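Local coordinates for protein glutaredoxin-glutathione complex (Polygonaceae, PDB 5KQA) that binds glutathione and probably catalyses glutathione-dependent reduction of disulfides as a thiol-disulfide oxidoreductase of the thioredoxin fold, at residues P18-Q31 against E72-W85. Residues are numbered along the deposited sequence; the frame is centred on the assembly and turned at random.
Sequences PTEEQLKMALQKAQ and ESDGDAIQAALLQW. With GSH (glutathione), chain B.
Lys29 reaches from helix 20-31 to the turn that leads into helix 75-85, and its NZ donates to Glu72 OE1 at 2.9 Å, coming from above the carboxylate plane. With CG anti to the backbone N (chi1 171°) and the rest of the chain extended, the ammonium arrives at Glu72, which bends back at chi2 to meet it. Asp74 joins the network more loosely, its OD1 a long 3.8 Å from Lys29 NZ. On the way Lys29 CD slides past Ile78 CD1. A methionine here would probably leave the carboxylates of Glu72 and Asp74 without their shared positive partner.

Away from this charged end the contact is mostly apolar. Alanines let the helix axes approach to 8.0 Å at a crossing angle of -77°: Ala26 CB sits 3.6 Å from Ala77 CB, and Ala81 CB packs on the backbone of Leu27. Leu23 and Leu27 pack against Ala81, and their CD2 atoms also meet the amide of Gln84, while Gln31 CG lies over one face of the Trp85 ring, a CH-pi contact 4.1 Å from the centroid of the six-membered ring.

At the start of helix 20-31, Thr19 and Gln22 form a capping box: Gln22 N gives to Thr19 OG1, and Thr19 N gives to Gln22 OE1 at 2.7 Å, almost straight (176°) and on a lone pair in the carbonyl plane. On helix 75-85, Gln79 points away from this interface; its NE2 holds glutathione O31 at 2.8 Å and also bonds Arg89 O, while its OE1 accepts from Lys44 NZ. Ala30 and Leu82 rest on Phe42 of the central sheet, so this is the pair of helices on one side of the glutaredoxin sheet in a thioredoxin fold, one of them contributing to the glutathione site.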
loop_
_atom_site.group_PDB
_atom_site.type_symbol
_atom_site.label_atom_id
_atom_site.label_comp_id
_atom_site.label_asym_id
_atom_site.label_seq_id
_atom_site.Cartn_x
_atom_site.Cartn_y
_atom_site.Cartn_z
ATOM N N PRO A 18 -1.367 -20.129 6.671
ATOM C CA PRO A 18 -2.240 -19.313 7.527
ATOM C C PRO A 18 -3.579 -19.994 7.749
ATOM O O PRO A 18 -4.153 -20.466 6.775
ATOM C CB PRO A 18 -2.428 -18.013 6.726
ATOM C CG PRO A 18 -1.365 -18.036 5.669
ATOM C CD PRO A 18 -1.100 -19.479 5.376
ATOM N N THR A 19 -4.055 -20.056 8.990
ATOM C CA THR A 19 -5.395 -20.574 9.264
ATOM C C THR A 19 -6.412 -19.541 8.805
ATOM O O THR A 19 -6.051 -18.397 8.518
ATOM C CB THR A 19 -5.614 -20.889 10.758
ATOM O OG1 THR A 19 -5.704 -19.665 11.500
ATOM C CG2 THR A 19 -4.470 -21.742 11.311
ATOM N N GLU A 20 -7.677 -19.942 8.730
ATOM C CA GLU A 20 -8.734 -19.042 8.277
ATOM C C GLU A 20 -8.936 -17.889 9.251
ATOM O O GLU A 20 -9.243 -16.773 8.841
ATOM C CB GLU A 20 -10.046 -19.799 8.085
ATOM C CG GLU A 20 -10.523 -20.538 9.320
ATOM C CD GLU A 20 -11.927 -21.090 9.155
ATOM O OE1 GLU A 20 -12.819 -20.331 8.713
ATOM O OE2 GLU A 20 -12.134 -22.285 9.461
ATOM N N GLU A 21 -8.780 -18.173 10.540
ATOM C CA GLU A 21 -8.802 -17.139 11.566
ATOM C C GLU A 21 -7.612 -16.188 11.406
ATOM O O GLU A 21 -7.738 -14.985 11.609
ATOM C CB GLU A 21 -8.798 -17.774 12.960
ATOM C CG GLU A 21 -8.298 -16.862 14.075
ATOM C CD GLU A 21 -9.330 -15.838 14.512
ATOM O OE1 GLU A 21 -10.410 -15.760 13.882
ATOM O OE2 GLU A 21 -9.053 -15.108 15.491
ATOM N N GLN A 22 -6.456 -16.728 11.040
ATOM C CA GLN A 22 -5.275 -15.893 10.853
ATOM C C GLN A 22 -5.437 -14.968 9.658
ATOM O O GLN A 22 -5.039 -13.800 9.703
ATOM C CB GLN A 22 -4.027 -16.754 10.684
ATOM C CG GLN A 22 -3.467 -17.257 11.998
ATOM C CD GLN A 22 -2.343 -18.237 11.800
ATOM O OE1 GLN A 22 -2.441 -19.147 10.973
ATOM N NE2 GLN A 22 -1.257 -18.057 12.548
ATOM N N LEU A 23 -6.026 -15.488 8.590
ATOM C CA LEU A 23 -6.265 -14.677 7.397
ATOM C C LEU A 23 -7.267 -13.574 7.707
ATOM O O LEU A 23 -7.086 -12.429 7.304
ATOM C CB LEU A 23 -6.763 -15.541 6.234
ATOM C CG LEU A 23 -6.578 -14.948 4.831
ATOM C CD1 LEU A 23 -6.297 -16.053 3.818
ATOM C CD2 LEU A 23 -7.796 -14.128 4.407
ATOM N N LYS A 24 -8.315 -13.932 8.441
ATOM C CA LYS A 24 -9.338 -12.979 8.854
ATOM C C LYS A 24 -8.759 -11.843 9.708
ATOM O O LYS A 24 -9.046 -10.675 9.468
ATOM C CB LYS A 24 -10.444 -13.707 9.621
ATOM C CG LYS A 24 -11.544 -12.804 10.127
ATOM C CD LYS A 24 -12.599 -13.596 10.874
ATOM C CE LYS A 24 -12.883 -12.977 12.231
ATOM N NZ LYS A 24 -14.022 -13.650 12.916
ATOM N N MET A 25 -7.965 -12.203 10.713
ATOM C CA MET A 25 -7.284 -11.237 11.574
ATOM C C MET A 25 -6.320 -10.346 10.788
ATOM O O MET A 25 -6.268 -9.136 10.990
ATOM C CB MET A 25 -6.524 -11.961 12.682
ATOM C CG MET A 25 -7.410 -12.650 13.704
ATOM S SD MET A 25 -8.472 -11.483 14.582
ATOM C CE MET A 25 -9.990 -11.660 13.668
ATOM N N ALA A 26 -5.550 -10.955 9.897
ATOM C CA ALA A 26 -4.641 -10.204 9.036
ATOM C C ALA A 26 -5.388 -9.207 8.128
ATOM O O ALA A 26 -4.941 -8.080 7.930
ATOM C CB ALA A 26 -3.809 -11.169 8.196
ATOM N N LEU A 27 -6.514 -9.631 7.566
ATOM C CA LEU A 27 -7.321 -8.746 6.736
ATOM C C LEU A 27 -7.837 -7.566 7.553
ATOM O O LEU A 27 -7.745 -6.422 7.119
ATOM C CB LEU A 27 -8.493 -9.504 6.108
ATOM C CG LEU A 27 -9.409 -8.662 5.206
ATOM C CD1 LEU A 27 -8.679 -8.209 3.944
ATOM C CD2 LEU A 27 -10.674 -9.432 4.848
ATOM N N GLN A 28 -8.385 -7.843 8.735
ATOM C CA GLN A 28 -8.831 -6.768 9.620
ATOM C C GLN A 28 -7.697 -5.783 9.902
ATOM O O GLN A 28 -7.892 -4.569 9.832
ATOM C CB GLN A 28 -9.388 -7.337 10.934
ATOM C CG GLN A 28 -10.783 -7.952 10.758
ATOM C CD GLN A 28 -11.369 -8.538 12.040
ATOM O OE1 GLN A 28 -10.941 -8.211 13.151
ATOM N NE2 GLN A 28 -12.360 -9.414 11.882
ATOM N N LYS A 29 -6.509 -6.306 10.199
ATOM C CA LYS A 29 -5.348 -5.457 10.438
ATOM C C LYS A 29 -5.038 -4.573 9.230
ATOM O O LYS A 29 -4.778 -3.384 9.385
ATOM C CB LYS A 29 -4.118 -6.305 10.784
ATOM C CG LYS A 29 -2.830 -5.496 10.833
ATOM C CD LYS A 29 -1.644 -6.283 11.400
ATOM C CE LYS A 29 -0.405 -5.372 11.562
ATOM N NZ LYS A 29 0.670 -5.985 12.393
ATOM N N ALA A 30 -5.041 -5.163 8.034
ATOM C CA ALA A 30 -4.722 -4.427 6.804
ATOM C C ALA A 30 -5.777 -3.364 6.514
ATOM O O ALA A 30 -5.449 -2.243 6.125
ATOM C CB ALA A 30 -4.602 -5.378 5.629
ATOM N N GLN A 31 -7.042 -3.715 6.725
ATOM C CA GLN A 31 -8.138 -2.776 6.485
ATOM C C GLN A 31 -8.070 -1.583 7.438
ATOM O O GLN A 31 -8.292 -0.442 7.027
ATOM C CB GLN A 31 -9.493 -3.489 6.606
ATOM C CG GLN A 31 -9.749 -4.503 5.482
ATOM C CD GLN A 31 -11.003 -5.363 5.705
ATOM O OE1 GLN A 31 -11.347 -5.710 6.837
ATOM N NE2 GLN A 31 -11.681 -5.707 4.617
ATOM N N GLU A 72 6.881 -8.004 9.918
ATOM C CA GLU A 72 5.674 -8.232 10.696
ATOM C C GLU A 72 5.561 -9.726 10.986
ATOM O O GLU A 72 5.805 -10.540 10.095
ATOM C CB GLU A 72 4.444 -7.720 9.940
ATOM C CG GLU A 72 4.452 -6.213 9.692
ATOM C CD GLU A 72 4.127 -5.403 10.940
ATOM O OE1 GLU A 72 3.539 -5.960 11.885
ATOM O OE2 GLU A 72 4.450 -4.198 10.972
ATOM N N SER A 73 5.215 -10.102 12.217
ATOM C CA SER A 73 5.084 -11.526 12.521
ATOM C C SER A 73 4.015 -12.180 11.649
ATOM O O SER A 73 4.156 -13.335 11.258
ATOM C CB SER A 73 4.757 -11.763 13.999
ATOM O OG SER A 73 3.571 -11.088 14.384
ATOM N N ASP A 74 2.943 -11.451 11.337
ATOM C CA ASP A 74 1.882 -12.029 10.510
ATOM C C ASP A 74 1.966 -11.555 9.058
ATOM O O ASP A 74 0.957 -11.513 8.351
ATOM C CB ASP A 74 0.507 -11.714 11.101
ATOM C CG ASP A 74 0.256 -10.231 11.233
ATOM O OD1 ASP A 74 1.162 -9.439 10.886
ATOM O OD2 ASP A 74 -0.843 -9.853 11.695
ATOM N N GLY A 75 3.179 -11.227 8.615
ATOM C CA GLY A 75 3.423 -10.806 7.238
ATOM C C GLY A 75 2.922 -11.748 6.146
ATOM O O GLY A 75 2.351 -11.305 5.149
ATOM N N ASP A 76 3.132 -13.047 6.315
ATOM C CA ASP A 76 2.577 -14.014 5.359
ATOM C C ASP A 76 1.043 -13.971 5.327
ATOM O O ASP A 76 0.433 -14.014 4.253
ATOM C CB ASP A 76 3.046 -15.433 5.687
ATOM C CG ASP A 76 4.565 -15.580 5.624
ATOM O OD1 ASP A 76 5.226 -14.730 4.988
ATOM O OD2 ASP A 76 5.098 -16.542 6.221
ATOM N N ALA A 77 0.419 -13.904 6.502
ATOM C CA ALA A 77 -1.036 -13.817 6.567
ATOM C C ALA A 77 -1.511 -12.510 5.947
ATOM O O ALA A 77 -2.515 -12.479 5.229
ATOM C CB ALA A 77 -1.525 -13.934 8.001
ATOM N N ILE A 78 -0.788 -11.423 6.199
ATOM C CA ILE A 78 -1.174 -10.151 5.593
ATOM C C ILE A 78 -1.047 -10.217 4.062
ATOM O O ILE A 78 -1.914 -9.730 3.338
ATOM C CB ILE A 78 -0.345 -8.987 6.140
ATOM C CG1 ILE A 78 -0.575 -8.856 7.652
ATOM C CG2 ILE A 78 -0.709 -7.680 5.407
ATOM C CD1 ILE A 78 0.415 -7.940 8.360
ATOM N N GLN A 79 0.015 -10.839 3.562
ATOM C CA GLN A 79 0.184 -10.917 2.116
ATOM C C GLN A 79 -0.929 -11.781 1.506
ATOM O O GLN A 79 -1.433 -11.487 0.424
ATOM C CB GLN A 79 1.570 -11.465 1.752
ATOM C CG GLN A 79 1.950 -11.200 0.292
ATOM C CD GLN A 79 3.450 -11.287 0.034
ATOM O OE1 GLN A 79 4.224 -11.670 0.914
ATOM N NE2 GLN A 79 3.865 -10.930 -1.182
ATOM N N ALA A 80 -1.325 -12.833 2.216
ATOM C CA ALA A 80 -2.426 -13.679 1.774
ATOM C C ALA A 80 -3.752 -12.918 1.763
ATOM O O ALA A 80 -4.568 -13.085 0.853
ATOM C CB ALA A 80 -2.540 -14.923 2.663
ATOM N N ALA A 81 -3.977 -12.100 2.783
ATOM C CA ALA A 81 -5.193 -11.296 2.853
ATOM C C ALA A 81 -5.239 -10.259 1.724
ATOM O O ALA A 81 -6.303 -9.975 1.164
ATOM C CB ALA A 81 -5.297 -10.619 4.209
ATOM N N LEU A 82 -4.080 -9.705 1.378
ATOM C CA LEU A 82 -4.026 -8.687 0.328
ATOM C C LEU A 82 -4.294 -9.320 -1.029
ATOM O O LEU A 82 -4.874 -8.688 -1.914
ATOM C CB LEU A 82 -2.673 -7.975 0.316
ATOM C CG LEU A 82 -2.347 -7.018 1.470
ATOM C CD1 LEU A 82 -0.856 -6.690 1.467
ATOM C CD2 LEU A 82 -3.189 -5.714 1.438
ATOM N N LEU A 83 -3.871 -10.574 -1.192
ATOM C CA LEU A 83 -4.184 -11.325 -2.402
ATOM C C LEU A 83 -5.694 -11.534 -2.515
ATOM O O LEU A 83 -6.290 -11.276 -3.550
ATOM C CB LEU A 83 -3.461 -12.676 -2.412
ATOM C CG LEU A 83 -3.820 -13.650 -3.551
ATOM C CD1 LEU A 83 -3.723 -12.994 -4.939
ATOM C CD2 LEU A 83 -2.935 -14.890 -3.492
ATOM N N GLN A 84 -6.308 -12.022 -1.448
ATOM C CA GLN A 84 -7.750 -12.208 -1.439
ATOM C C GLN A 84 -8.488 -10.900 -1.748
ATOM O O GLN A 84 -9.445 -10.869 -2.515
ATOM C CB GLN A 84 -8.202 -12.758 -0.089
ATOM C CG GLN A 84 -9.716 -12.801 0.080
ATOM C CD GLN A 84 -10.126 -13.106 1.502
ATOM O OE1 GLN A 84 -10.659 -12.243 2.214
ATOM N NE2 GLN A 84 -9.880 -14.337 1.929
ATOM N N TRP A 85 -8.009 -9.818 -1.156
ATOM C CA TRP A 85 -8.649 -8.514 -1.248
ATOM C C TRP A 85 -8.425 -7.803 -2.586
ATOM O O TRP A 85 -9.344 -7.152 -3.110
ATOM C CB TRP A 85 -8.128 -7.659 -0.102
ATOM C CG TRP A 85 -8.758 -6.325 0.135
ATOM C CD1 TRP A 85 -9.900 -5.826 -0.417
ATOM C CD2 TRP A 85 -8.264 -5.319 1.027
ATOM N NE1 TRP A 85 -10.142 -4.560 0.070
ATOM C CE2 TRP A 85 -9.150 -4.225 0.954
ATOM C CE3 TRP A 85 -7.141 -5.233 1.863
ATOM C CZ2 TRP A 85 -8.966 -3.067 1.702
ATOM C CZ3 TRP A 85 -6.952 -4.076 2.599
ATOM C CH2 TRP A 85 -7.862 -3.006 2.510
HETATM N N1 GSH B . 5.178 -4.846 -11.548
HETATM C CA1 GSH B . 5.312 -4.887 -10.128
HETATM C C1 GSH B . 5.362 -3.457 -9.639
HETATM O O11 GSH B . 5.078 -3.186 -8.441
HETATM O O12 GSH B . 5.674 -2.534 -10.443
HETATM C CB1 GSH B . 6.558 -5.666 -9.727
HETATM C CG1 GSH B . 6.744 -5.657 -8.213
HETATM C CD1 GSH B . 7.567 -6.849 -7.730
HETATM O OE1 GSH B . 8.032 -7.644 -8.527
HETATM N N2 GSH B . 7.799 -7.041 -6.335
HETATM C CA2 GSH B . 8.556 -8.151 -5.849
HETATM C C2 GSH B . 7.696 -9.154 -5.122
HETATM O O2 GSH B . 6.746 -8.802 -4.439
HETATM C CB2 GSH B . 9.540 -7.719 -4.786
HETATM S SG2 GSH B . 10.992 -6.987 -5.488
HETATM N N3 GSH B . 8.040 -10.529 -5.199
HETATM C CA3 GSH B . 7.265 -11.483 -4.483
HETATM C C3 GSH B . 7.411 -11.206 -2.987
HETATM O O31 GSH B . 6.463 -11.461 -2.198
HETATM O O32 GSH B . 8.475 -10.714 -2.510
#